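Local structure of DELTA1-pyrroline-2-carboxylate reductase (Thermococcus litoralis DSM 5473, 6T3E) at residues Gln162-Leu167 / Ala193-Lys198; Ala137-Ala142 / His241-Gly246; Ile37-Val42 / Gln166-Cys171; Lys187-Phe192 / Ile204-Ser209. The protein catalyses the nicotinamide-cofactor-dependent reduction of delta1-pyrroline-2-carboxylate to L-proline, a reaction linked to L-hydroxyproline metabolism. All coordinates share one frame; numbering follows the deposited sequence.

Contact 1 of 4, residues Gln162-Leu167 / Ala193-Lys198. With NAI (1,4-dihydronicotinamide adenine dinucleotide), chain F.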
# COMPACT_ATOMS: atom_id res chain seq x y z
N GLN B 162 16.59 -16.01 2.23
CA GLN B 162 17.43 -14.83 2.02
C GLN B 162 18.91 -15.18 1.96
O GLN B 162 19.65 -14.61 1.15
CB GLN B 162 17.18 -13.79 3.12
CG GLN B 162 15.79 -13.16 3.06
CD GLN B 162 15.35 -12.87 1.63
OE1 GLN B 162 16.12 -12.31 0.81
NE2 GLN B 162 14.12 -13.24 1.32
N ALA B 163 19.35 -16.13 2.78
CA ALA B 163 20.78 -16.45 2.84
C ALA B 163 21.32 -16.89 1.49
O ALA B 163 22.49 -16.65 1.19
CB ALA B 163 21.04 -17.54 3.88
N ARG B 164 20.49 -17.54 0.66
CA ARG B 164 20.97 -17.99 -0.64
C ARG B 164 21.35 -16.81 -1.54
O ARG B 164 22.48 -16.73 -2.03
CB ARG B 164 19.92 -18.86 -1.30
CG ARG B 164 19.79 -20.21 -0.68
CD ARG B 164 18.46 -20.81 -1.04
NE ARG B 164 18.49 -22.27 -0.99
CZ ARG B 164 18.35 -22.97 0.12
NH1 ARG B 164 18.16 -22.35 1.28
NH2 ARG B 164 18.39 -24.30 0.05
N THR B 165 20.42 -15.86 -1.72
CA THR B 165 20.74 -14.68 -2.51
C THR B 165 21.75 -13.78 -1.80
O THR B 165 22.48 -13.03 -2.45
CB THR B 165 19.48 -13.89 -2.81
OG1 THR B 165 18.74 -13.71 -1.59
CG2 THR B 165 18.61 -14.64 -3.83
N GLN B 166 21.79 -13.83 -0.47
CA GLN B 166 22.80 -13.06 0.25
C GLN B 166 24.19 -13.54 -0.12
O GLN B 166 25.05 -12.74 -0.50
CB GLN B 166 22.58 -13.18 1.75
CG GLN B 166 21.50 -12.27 2.30
CD GLN B 166 21.87 -10.82 2.22
OE1 GLN B 166 23.03 -10.43 2.45
NE2 GLN B 166 20.87 -9.98 1.93
N LEU B 167 24.42 -14.85 -0.05
CA LEU B 167 25.74 -15.37 -0.40
C LEU B 167 26.03 -15.19 -1.88
O LEU B 167 27.15 -14.85 -2.25
CB LEU B 167 25.86 -16.85 -0.00
CG LEU B 167 27.25 -17.47 -0.25
CD1 LEU B 167 28.32 -16.81 0.60
CD2 LEU B 167 27.26 -18.99 -0.07
N ALA B 193 24.25 -25.92 2.17
CA ALA B 193 25.65 -26.16 1.83
C ALA B 193 25.77 -26.97 0.54
O ALA B 193 26.55 -26.62 -0.35
CB ALA B 193 26.37 -26.86 2.98
N GLU B 194 24.97 -28.03 0.41
CA GLU B 194 25.03 -28.85 -0.80
C GLU B 194 24.60 -28.04 -2.02
O GLU B 194 25.37 -27.88 -2.98
CB GLU B 194 24.14 -30.09 -0.65
CG GLU B 194 24.65 -31.13 0.33
CD GLU B 194 23.64 -32.23 0.57
OE1 GLU B 194 22.61 -32.26 -0.16
OE2 GLU B 194 23.86 -33.07 1.47
N GLU B 195 23.37 -27.52 -1.99
CA GLU B 195 22.78 -26.89 -3.16
C GLU B 195 23.50 -25.60 -3.53
O GLU B 195 23.67 -25.30 -4.72
CB GLU B 195 21.30 -26.64 -2.92
CG GLU B 195 20.50 -27.90 -3.03
CD GLU B 195 19.02 -27.65 -2.91
OE1 GLU B 195 18.64 -26.51 -2.56
OE2 GLU B 195 18.24 -28.58 -3.19
N MET B 196 23.91 -24.80 -2.54
CA MET B 196 24.59 -23.55 -2.86
C MET B 196 26.03 -23.78 -3.31
O MET B 196 26.61 -22.91 -3.97
CB MET B 196 24.53 -22.59 -1.68
CG MET B 196 23.14 -21.99 -1.45
SD MET B 196 22.40 -21.22 -2.92
CE MET B 196 23.33 -19.70 -2.95
N SER B 197 26.66 -24.89 -2.90
CA SER B 197 28.04 -25.16 -3.32
C SER B 197 28.12 -25.44 -4.81
O SER B 197 29.03 -24.94 -5.49
CB SER B 197 28.63 -26.33 -2.52
OG SER B 197 29.93 -26.64 -2.99
N LYS B 198 27.23 -26.29 -5.34
CA LYS B 198 27.17 -26.49 -6.78
C LYS B 198 26.67 -25.23 -7.48
O LYS B 198 27.16 -24.88 -8.56
CB LYS B 198 26.29 -27.69 -7.14
CG LYS B 198 24.89 -27.68 -6.50
CD LYS B 198 24.25 -29.09 -6.47
CE LYS B 198 24.73 -29.93 -5.26
NZ LYS B 198 23.98 -31.20 -5.05
PA NAI F . 13.26 -18.32 6.22
O1A NAI F . 12.27 -18.79 7.25
O2A NAI F . 13.03 -19.04 4.91
O5B NAI F . 14.82 -18.48 6.73
C5B NAI F . 15.04 -18.07 8.07
C4B NAI F . 16.23 -18.94 8.68
O4B NAI F . 16.58 -18.47 9.83
C3B NAI F . 15.71 -20.37 8.95
O3B NAI F . 16.48 -21.25 8.25
C2B NAI F . 15.85 -20.54 10.47
O2B NAI F . 16.12 -21.99 10.83
C1B NAI F . 16.87 -19.77 10.75
N9A NAI F . 16.91 -19.40 12.14
C8A NAI F . 15.86 -18.89 12.79
N7A NAI F . 16.24 -18.66 14.04
C5A NAI F . 17.53 -19.02 14.16
C6A NAI F . 18.38 -18.98 15.25
N6A NAI F . 18.20 -18.55 16.62
N1A NAI F . 19.64 -19.40 15.13
C2A NAI F . 20.07 -19.86 13.93
N3A NAI F . 19.24 -19.90 12.86
C4A NAI F . 17.95 -19.48 13.00
O3 NAI F . 12.99 -16.68 6.05
PN NAI F . 13.90 -15.70 5.06
O1N NAI F . 13.03 -15.47 3.84
O2N NAI F . 15.22 -16.33 4.72
O5D NAI F . 14.18 -14.30 5.82
C5D NAI F . 15.27 -14.24 6.66
C4D NAI F . 15.21 -12.90 7.45
O4D NAI F . 15.38 -11.86 6.66
C3D NAI F . 13.81 -12.73 8.06
O3D NAI F . 13.94 -12.21 9.34
C2D NAI F . 13.11 -11.69 7.17
O2D NAI F . 12.01 -11.01 7.99
C1D NAI F . 14.10 -10.89 6.85
N1N NAI F . 13.83 -10.21 5.57
C2N NAI F . 14.17 -8.82 5.38
C3N NAI F . 14.33 -8.25 3.95
C7N NAI F . 15.30 -7.05 3.80
O7N NAI F . 15.88 -6.70 4.76
N7N NAI F . 15.48 -6.37 2.50
C4N NAI F . 14.13 -9.15 2.74
C5N NAI F . 13.28 -10.39 3.04
C6N NAI F . 13.21 -10.93 4.48
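Arg164 and Met196 meet because both first torsions set CG beside the backbone N, anti to the carbonyl carbon (chi1 -73° and -72°), after which the arginine chain runs straight on while the methionine folds back. Their helices, 161-173 and 186-200, both belong to the NADH-binding Rossmann-type domain; the first follows the glycine-rich turn and carries the alanine of a sequence that fits GxGxxA, Ala163. The thioether of Met196 lies against the aliphatic root of the arginine, SD 3.6 Å from CG of Arg164. Farther out, the guanidinium receives Glu195 at its edge, in plane, although the carboxylate is turned 81° against it. The resulting salt bridge is weak: Arg164 NH2 stands 3.4 Å from Glu195 OE1. Both ends have second partners: Glu195 OE2 forms a salt bridge with Lys191, its stronger polar partner, and Arg164 NH1 bonds to the carbonyl of Gly160, which ties the arginine back to the turn before its helix. The same end of helix 161-173 faces the cofactor pyrophosphate. There the backbone N of Gln162 donates to O2N of NADH over 2.9 Å, almost straight, while CD of Gln162 lies 3.5 Å from C5N of the nicotinamide ring.

Contact 2 of 4, residues Ala137-Ala142 / His241-Gly246. With NAI (1,4-dihydronicotinamide adenine dinucleotide), chain F.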
# COMPACT_ATOMS: atom_id res chain seq x y z
N ALA B 137 20.92 -8.23 -3.56
CA ALA B 137 21.63 -7.22 -4.32
C ALA B 137 21.88 -5.97 -3.49
O ALA B 137 22.94 -5.34 -3.61
CB ALA B 137 20.86 -6.86 -5.59
N ALA B 138 20.91 -5.59 -2.65
CA ALA B 138 21.10 -4.43 -1.79
C ALA B 138 22.31 -4.63 -0.88
O ALA B 138 23.14 -3.72 -0.72
CB ALA B 138 19.84 -4.16 -0.97
N SER B 139 22.44 -5.82 -0.30
CA SER B 139 23.64 -6.12 0.46
C SER B 139 24.85 -6.27 -0.44
O SER B 139 25.99 -6.06 0.00
CB SER B 139 23.44 -7.38 1.32
OG SER B 139 22.25 -7.29 2.10
N GLY B 140 24.64 -6.64 -1.71
CA GLY B 140 25.76 -6.73 -2.63
C GLY B 140 26.43 -5.40 -2.89
O GLY B 140 27.66 -5.29 -2.86
N VAL B 141 25.63 -4.34 -3.11
CA VAL B 141 26.24 -3.03 -3.33
C VAL B 141 26.91 -2.54 -2.05
O VAL B 141 28.00 -1.97 -2.10
CB VAL B 141 25.22 -2.01 -3.88
CG1 VAL B 141 24.52 -2.56 -5.11
CG2 VAL B 141 24.20 -1.59 -2.84
N ALA B 142 26.29 -2.78 -0.89
CA ALA B 142 26.92 -2.34 0.35
C ALA B 142 28.21 -3.10 0.60
O ALA B 142 29.19 -2.53 1.07
CB ALA B 142 25.96 -2.50 1.53
N HIS B 241 33.15 -7.72 7.82
CA HIS B 241 31.98 -6.97 7.37
C HIS B 241 30.74 -7.82 7.60
O HIS B 241 30.75 -9.02 7.34
CB HIS B 241 32.08 -6.59 5.89
CG HIS B 241 30.78 -6.13 5.30
ND1 HIS B 241 30.23 -4.90 5.59
CD2 HIS B 241 29.92 -6.75 4.46
CE1 HIS B 241 29.08 -4.77 4.94
NE2 HIS B 241 28.87 -5.88 4.24
N ILE B 242 29.68 -7.19 8.11
CA ILE B 242 28.45 -7.88 8.49
C ILE B 242 27.29 -7.33 7.67
O ILE B 242 27.10 -6.11 7.60
CB ILE B 242 28.13 -7.72 9.99
CG1 ILE B 242 29.40 -7.79 10.83
CG2 ILE B 242 27.13 -8.78 10.44
CD1 ILE B 242 30.06 -9.14 10.80
N ASN B 243 26.51 -8.23 7.08
CA ASN B 243 25.24 -7.90 6.46
C ASN B 243 24.14 -8.57 7.27
O ASN B 243 24.11 -9.80 7.39
CB ASN B 243 25.19 -8.35 5.00
CG ASN B 243 26.21 -7.62 4.14
OD1 ASN B 243 26.22 -6.39 4.07
ND2 ASN B 243 27.06 -8.38 3.46
N SER B 244 23.26 -7.76 7.85
CA SER B 244 22.17 -8.24 8.69
C SER B 244 20.85 -7.78 8.08
O SER B 244 20.60 -6.57 7.96
CB SER B 244 22.32 -7.73 10.13
OG SER B 244 21.24 -8.14 10.94
N VAL B 245 20.02 -8.74 7.66
CA VAL B 245 18.77 -8.42 6.99
C VAL B 245 17.56 -8.93 7.74
O VAL B 245 16.41 -8.63 7.34
CB VAL B 245 18.77 -8.94 5.53
CG1 VAL B 245 20.11 -8.65 4.88
CG2 VAL B 245 18.46 -10.41 5.49
N GLY B 246 17.76 -9.64 8.84
CA GLY B 246 16.63 -10.18 9.57
C GLY B 246 15.76 -9.07 10.13
O GLY B 246 16.22 -7.96 10.41
PA NAI F . 13.26 -18.32 6.22
O1A NAI F . 12.27 -18.79 7.25
O2A NAI F . 13.03 -19.04 4.91
O5B NAI F . 14.82 -18.48 6.73
C5B NAI F . 15.04 -18.07 8.07
C4B NAI F . 16.23 -18.94 8.68
O4B NAI F . 16.58 -18.47 9.83
C3B NAI F . 15.71 -20.37 8.95
O3B NAI F . 16.48 -21.25 8.25
C2B NAI F . 15.85 -20.54 10.47
O2B NAI F . 16.12 -21.99 10.83
C1B NAI F . 16.87 -19.77 10.75
N9A NAI F . 16.91 -19.40 12.14
C8A NAI F . 15.86 -18.89 12.79
N7A NAI F . 16.24 -18.66 14.04
C5A NAI F . 17.53 -19.02 14.16
C6A NAI F . 18.38 -18.98 15.25
N6A NAI F . 18.20 -18.55 16.62
N1A NAI F . 19.64 -19.40 15.13
C2A NAI F . 20.07 -19.86 13.93
N3A NAI F . 19.24 -19.90 12.86
C4A NAI F . 17.95 -19.48 13.00
O3 NAI F . 12.99 -16.68 6.05
PN NAI F . 13.90 -15.70 5.06
O1N NAI F . 13.03 -15.47 3.84
O2N NAI F . 15.22 -16.33 4.72
O5D NAI F . 14.18 -14.30 5.82
C5D NAI F . 15.27 -14.24 6.66
C4D NAI F . 15.21 -12.90 7.45
O4D NAI F . 15.38 -11.86 6.66
C3D NAI F . 13.81 -12.73 8.06
O3D NAI F . 13.94 -12.21 9.34
C2D NAI F . 13.11 -11.69 7.17
O2D NAI F . 12.01 -11.01 7.99
C1D NAI F . 14.10 -10.89 6.85
N1N NAI F . 13.83 -10.21 5.57
C2N NAI F . 14.17 -8.82 5.38
C3N NAI F . 14.33 -8.25 3.95
C7N NAI F . 15.30 -7.05 3.80
O7N NAI F . 15.88 -6.70 4.76
N7N NAI F . 15.48 -6.37 2.50
C4N NAI F . 14.13 -9.15 2.74
C5N NAI F . 13.28 -10.39 3.04
C6N NAI F . 13.21 -10.93 4.48
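Ser139 and Asn243 face each other from helix and strand, CB of the serine 4.0 Å from CG of the asparagine. In both residues the first side-chain torsion turns the polar branch beside the backbone N (chi1 -51° for Ser139 and -64° for Asn243), yet the two polar ends look elsewhere for partners. Ser139 OG is hydrogen-bonded to NE2 of Gln166, and across the contact it merely rests against CG1 of Val245 at 3.8 Å. Asn243 OD1 accepts from NE2 of His241, two residues back on the same face of strand 241-244, over 2.7 Å; the donor rises above the carbonyl plane and the bond is bent. On its other branch, Asn243 ND2 is joined to the hydroxyl of Thr143, one helical turn beyond Ser139, so the amide reaches helix 128-146 just past the segment. This strand lies inside the parallel sheet of the Rossmann-type domain, between strands 219-222 and 316-319, and helix 128-146 packs over it with small residues, Ser139 and Ala142, turned inward. Where the strand ends, the chain meets the cofactor. Val245 sends its two methyl branches different ways: CG1 goes to the helix, whereas CG2 lies 3.6 Å from O4D of the nicotinamide ribose. CB of the same valine sits 3.7 Å from the carboxamide oxygen O7N of NADH.

Contact 3 of 4, residues Ile37-Val42 / Gln166-Cys171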
# COMPACT_ATOMS: atom_id res chain seq x y z
N ILE B 37 15.95 -12.24 -15.00
CA ILE B 37 16.87 -11.42 -14.21
C ILE B 37 17.93 -12.26 -13.50
O ILE B 37 17.67 -13.36 -13.01
CB ILE B 37 16.09 -10.56 -13.20
CG1 ILE B 37 15.33 -11.46 -12.24
CG2 ILE B 37 15.11 -9.69 -13.93
CD1 ILE B 37 14.31 -10.72 -11.40
N SER B 38 19.14 -11.70 -13.43
CA SER B 38 20.30 -12.29 -12.77
C SER B 38 20.80 -11.32 -11.71
O SER B 38 20.43 -10.14 -11.70
CB SER B 38 21.42 -12.58 -13.77
OG SER B 38 21.90 -11.37 -14.36
N MET B 39 21.64 -11.81 -10.80
CA MET B 39 22.03 -10.98 -9.66
C MET B 39 22.96 -9.84 -10.05
O MET B 39 22.87 -8.74 -9.49
CB MET B 39 22.66 -11.86 -8.57
CG MET B 39 22.99 -11.17 -7.24
SD MET B 39 21.60 -10.41 -6.36
CE MET B 39 20.85 -11.81 -5.53
N LYS B 40 23.83 -10.05 -11.04
CA LYS B 40 24.71 -8.97 -11.49
C LYS B 40 23.90 -7.79 -12.01
O LYS B 40 24.23 -6.63 -11.74
CB LYS B 40 25.66 -9.48 -12.56
CG LYS B 40 26.70 -8.47 -12.97
CD LYS B 40 27.71 -9.08 -13.93
CE LYS B 40 28.28 -8.02 -14.85
NZ LYS B 40 27.44 -6.80 -14.85
N GLU B 41 22.82 -8.07 -12.75
CA GLU B 41 21.93 -7.02 -13.22
C GLU B 41 21.24 -6.31 -12.05
O GLU B 41 21.16 -5.08 -12.02
CB GLU B 41 20.90 -7.61 -14.19
CG GLU B 41 21.36 -7.61 -15.63
CD GLU B 41 20.43 -8.40 -16.55
OE1 GLU B 41 20.56 -8.25 -17.79
OE2 GLU B 41 19.59 -9.17 -16.03
N VAL B 42 20.73 -7.09 -11.08
CA VAL B 42 19.98 -6.52 -9.96
C VAL B 42 20.89 -5.68 -9.09
O VAL B 42 20.47 -4.65 -8.55
CB VAL B 42 19.31 -7.64 -9.14
CG1 VAL B 42 18.38 -7.05 -8.09
CG2 VAL B 42 18.51 -8.55 -10.05
N GLN B 166 21.79 -13.83 -0.47
CA GLN B 166 22.80 -13.06 0.25
C GLN B 166 24.19 -13.54 -0.12
O GLN B 166 25.05 -12.74 -0.50
CB GLN B 166 22.58 -13.18 1.75
CG GLN B 166 21.50 -12.27 2.30
CD GLN B 166 21.87 -10.82 2.22
OE1 GLN B 166 23.03 -10.43 2.45
NE2 GLN B 166 20.87 -9.98 1.93
N LEU B 167 24.42 -14.85 -0.05
CA LEU B 167 25.74 -15.37 -0.40
C LEU B 167 26.03 -15.19 -1.88
O LEU B 167 27.15 -14.85 -2.25
CB LEU B 167 25.86 -16.85 -0.00
CG LEU B 167 27.25 -17.47 -0.25
CD1 LEU B 167 28.32 -16.81 0.60
CD2 LEU B 167 27.26 -18.99 -0.07
N TRP B 168 25.01 -15.37 -2.73
CA TRP B 168 25.18 -15.19 -4.17
C TRP B 168 25.64 -13.78 -4.50
O TRP B 168 26.61 -13.58 -5.25
CB TRP B 168 23.88 -15.54 -4.90
CG TRP B 168 23.92 -15.42 -6.40
CD1 TRP B 168 25.03 -15.25 -7.19
CD2 TRP B 168 22.80 -15.48 -7.30
NE1 TRP B 168 24.67 -15.18 -8.51
CE2 TRP B 168 23.31 -15.32 -8.61
CE3 TRP B 168 21.42 -15.64 -7.12
CZ2 TRP B 168 22.49 -15.32 -9.74
CZ3 TRP B 168 20.60 -15.64 -8.25
CH2 TRP B 168 21.15 -15.48 -9.55
N ALA B 169 24.99 -12.77 -3.92
CA ALA B 169 25.39 -11.39 -4.20
C ALA B 169 26.76 -11.06 -3.62
O ALA B 169 27.47 -10.21 -4.16
CB ALA B 169 24.34 -10.42 -3.68
N VAL B 170 27.13 -11.68 -2.49
CA VAL B 170 28.48 -11.48 -1.95
C VAL B 170 29.52 -12.09 -2.88
O VAL B 170 30.61 -11.53 -3.06
CB VAL B 170 28.58 -12.05 -0.52
CG1 VAL B 170 30.02 -12.07 -0.03
CG2 VAL B 170 27.73 -11.24 0.43
N CYS B 171 29.20 -13.23 -3.51
CA CYS B 171 30.13 -13.87 -4.44
C CYS B 171 30.29 -13.06 -5.73
O CYS B 171 31.33 -13.16 -6.40
CB CYS B 171 29.63 -15.28 -4.78
SG CYS B 171 29.53 -16.47 -3.41
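Met39 lays its CB on the indole of Trp168, and this CH-pi contact is the tight half of a packing that sets the start of helix 39-54, near the N-terminus, against the middle of helix 161-173 of the Rossmann-type domain. The methylene stands 3.7 Å from the centroid of the six-membered ring, only 18° off the normal, with its nearest approach to CE2 at 3.5 Å. Trp168 offers this face because its CG is anti to the backbone N (chi1 -179°), which carries the indole out from its helix and across the first turn of the other. Met39 leaves its own backbone in the same sense, then bends at both later torsions and curls round towards Ala169. CG of Met39 reaches 3.9 Å from Ala169 CB, and the sulfur SD follows at 3.8 Å from that same methyl. Seen from the indole, the sulfur is a more distant Met-aromatic partner, 5.5 Å from the six-membered centroid.

The other side is looser. Ser38, at the N-cap position of helix 39-54, is partly exposed and comes no nearer than 5.0 Å with its side chain, while Lys40 leads away to the surface, where it pairs with Glu44. Trp168 itself remains partly exposed despite the methionine on its face.

Among the neighbours, Ala137 of helix 128-146 touches both Met39 and Val42, and Leu200 of helix 186-200 meets Trp168; Val170, farther along helix 161-173, packs on strand 219-222.

Contact 4 of 4, residues Lys187-Phe192 / Ile204-Ser209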
# COMPACT_ATOMS: atom_id res chain seq x y z
N LYS B 187 18.47 -29.63 8.62
CA LYS B 187 18.09 -29.83 7.23
C LYS B 187 18.41 -28.61 6.39
O LYS B 187 18.94 -28.74 5.27
CB LYS B 187 16.60 -30.15 7.13
CG LYS B 187 16.23 -31.60 7.38
CD LYS B 187 14.71 -31.77 7.25
CE LYS B 187 14.28 -33.21 7.41
NZ LYS B 187 12.79 -33.34 7.51
N ASN B 188 18.10 -27.42 6.90
CA ASN B 188 18.31 -26.20 6.12
C ASN B 188 19.79 -25.95 5.89
O ASN B 188 20.18 -25.51 4.81
CB ASN B 188 17.66 -25.00 6.82
CG ASN B 188 16.15 -25.12 6.91
OD1 ASN B 188 15.56 -26.04 6.35
ND2 ASN B 188 15.52 -24.18 7.62
N ALA B 189 20.62 -26.21 6.90
CA ALA B 189 22.05 -26.00 6.72
C ALA B 189 22.65 -26.98 5.72
O ALA B 189 23.46 -26.60 4.88
CB ALA B 189 22.78 -26.09 8.06
N LYS B 190 22.24 -28.25 5.79
CA LYS B 190 22.76 -29.25 4.86
C LYS B 190 22.31 -28.95 3.44
O LYS B 190 23.13 -28.89 2.51
CB LYS B 190 22.29 -30.64 5.30
CG LYS B 190 22.93 -31.81 4.57
CD LYS B 190 22.41 -33.14 5.10
CE LYS B 190 22.85 -34.29 4.21
NZ LYS B 190 22.39 -35.61 4.69
N LYS B 191 21.01 -28.70 3.27
CA LYS B 191 20.49 -28.40 1.95
C LYS B 191 21.12 -27.14 1.38
O LYS B 191 21.42 -27.07 0.19
CB LYS B 191 18.97 -28.26 2.01
CG LYS B 191 18.29 -28.51 0.69
CD LYS B 191 16.80 -28.31 0.77
CE LYS B 191 16.25 -27.96 -0.62
NZ LYS B 191 16.47 -29.06 -1.62
N PHE B 192 21.37 -26.15 2.23
CA PHE B 192 22.04 -24.94 1.79
C PHE B 192 23.47 -25.23 1.33
O PHE B 192 23.87 -24.81 0.24
CB PHE B 192 22.04 -23.91 2.93
CG PHE B 192 22.58 -22.57 2.53
CD1 PHE B 192 23.95 -22.35 2.48
CD2 PHE B 192 21.72 -21.52 2.23
CE1 PHE B 192 24.45 -21.11 2.12
CE2 PHE B 192 22.22 -20.28 1.87
CZ PHE B 192 23.59 -20.08 1.81
N ILE B 204 31.25 -25.17 0.57
CA ILE B 204 30.44 -24.72 1.69
C ILE B 204 30.31 -25.85 2.70
O ILE B 204 29.87 -26.96 2.36
CB ILE B 204 29.05 -24.22 1.24
CG1 ILE B 204 29.23 -23.05 0.26
CG2 ILE B 204 28.24 -23.80 2.45
CD1 ILE B 204 28.03 -22.77 -0.63
N LYS B 205 30.69 -25.58 3.94
CA LYS B 205 30.69 -26.57 5.00
C LYS B 205 29.78 -26.08 6.10
O LYS B 205 29.81 -24.90 6.47
CB LYS B 205 32.10 -26.80 5.55
CG LYS B 205 32.94 -27.77 4.74
CD LYS B 205 32.85 -29.17 5.31
CE LYS B 205 32.93 -30.25 4.24
NZ LYS B 205 32.76 -31.60 4.84
N THR B 206 28.95 -26.98 6.60
CA THR B 206 28.10 -26.64 7.72
C THR B 206 28.93 -26.69 8.99
O THR B 206 29.68 -27.65 9.20
CB THR B 206 26.93 -27.62 7.82
OG1 THR B 206 27.44 -28.92 8.15
CG2 THR B 206 26.19 -27.71 6.49
N VAL B 207 28.81 -25.66 9.82
CA VAL B 207 29.43 -25.65 11.15
C VAL B 207 28.30 -25.76 12.18
O VAL B 207 27.12 -25.57 11.87
CB VAL B 207 30.30 -24.38 11.38
CG1 VAL B 207 31.36 -24.25 10.32
CG2 VAL B 207 29.44 -23.13 11.45
N GLU B 208 28.67 -26.04 13.44
CA GLU B 208 27.72 -26.46 14.47
C GLU B 208 27.67 -25.47 15.64
O GLU B 208 27.30 -25.84 16.76
CB GLU B 208 28.08 -27.87 14.95
CG GLU B 208 26.93 -28.70 15.49
CD GLU B 208 25.79 -28.80 14.49
OE1 GLU B 208 26.02 -29.22 13.32
OE2 GLU B 208 24.67 -28.47 14.91
N SER B 209 27.97 -24.20 15.38
CA SER B 209 27.68 -23.13 16.33
C SER B 209 27.77 -21.79 15.61
O SER B 209 28.57 -21.61 14.69
CB SER B 209 28.64 -23.12 17.54
OG SER B 209 29.98 -22.99 17.13
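A small helix-on-strand packing at the margin of the Rossmann-type domain brings Ala189 against Thr206 inside the beta-alpha-beta unit formed by strand 178-182, helix 186-200 and strand 203-206. Strand 203-206 is the outermost one on its side of the parallel sheet within the chain, and the helix crosses over to it from strand 178-182. The backbones come closest at these same two residues, whose CA atoms are 6.2 Å apart. One methyl does most of the touching: CG2 of Thr206 lies 3.4 Å from the carbonyl O of Ala189. The same CG2 is 4.1 Å from CB of Ala189. The threonine presents this methyl because its first torsion, with OG1 at chi1 66°, leaves CG2 beside the backbone N and anti to the carbonyl carbon.

Deeper in the domain, Ile204 and Phe192 flank each other loosely, CG2 of Ile204 4.5 Å from CD1 of Phe192, and both also touch Leu167 of helix 161-173. On the outer flank Lys190 stretches away from the strand as an extended chain. The neighbouring Asn188 faces the cofactor, where its ND2 is hydrogen-bonded to O3B of the adenosine ribose.

Between the two segments the chemistry is that of van der Waals contact: a methyl against a peptide group and an alanine, with the charged lysines of both segments directed elsewhere and neither a salt bridge nor a side-chain hydrogen bond to set the spacing.

In the fold
Contacts 1 and 3 use overlapping parts of helix 161-173, which packs on helix 186-200 in one and helix 39-54 in the other; contacts 1 and 4 share helix 186-200. Contact 2 is the most central and wholly buried, its centre about 6 Å from the centre of the chain; that of contact 4, with exposed residues, lies about 21 Å from it. Chemistry follows place only in part: partly buried contact 1 has the charged pair, buried contact 3 an aromatic face, contact 4 a methyl, and contact 2 small side chains whose polar ends bond elsewhere. The Gln166 side chain joins contact 2 to the helix of contacts 1 and 3; contacts 1 and 2 both touch NADH.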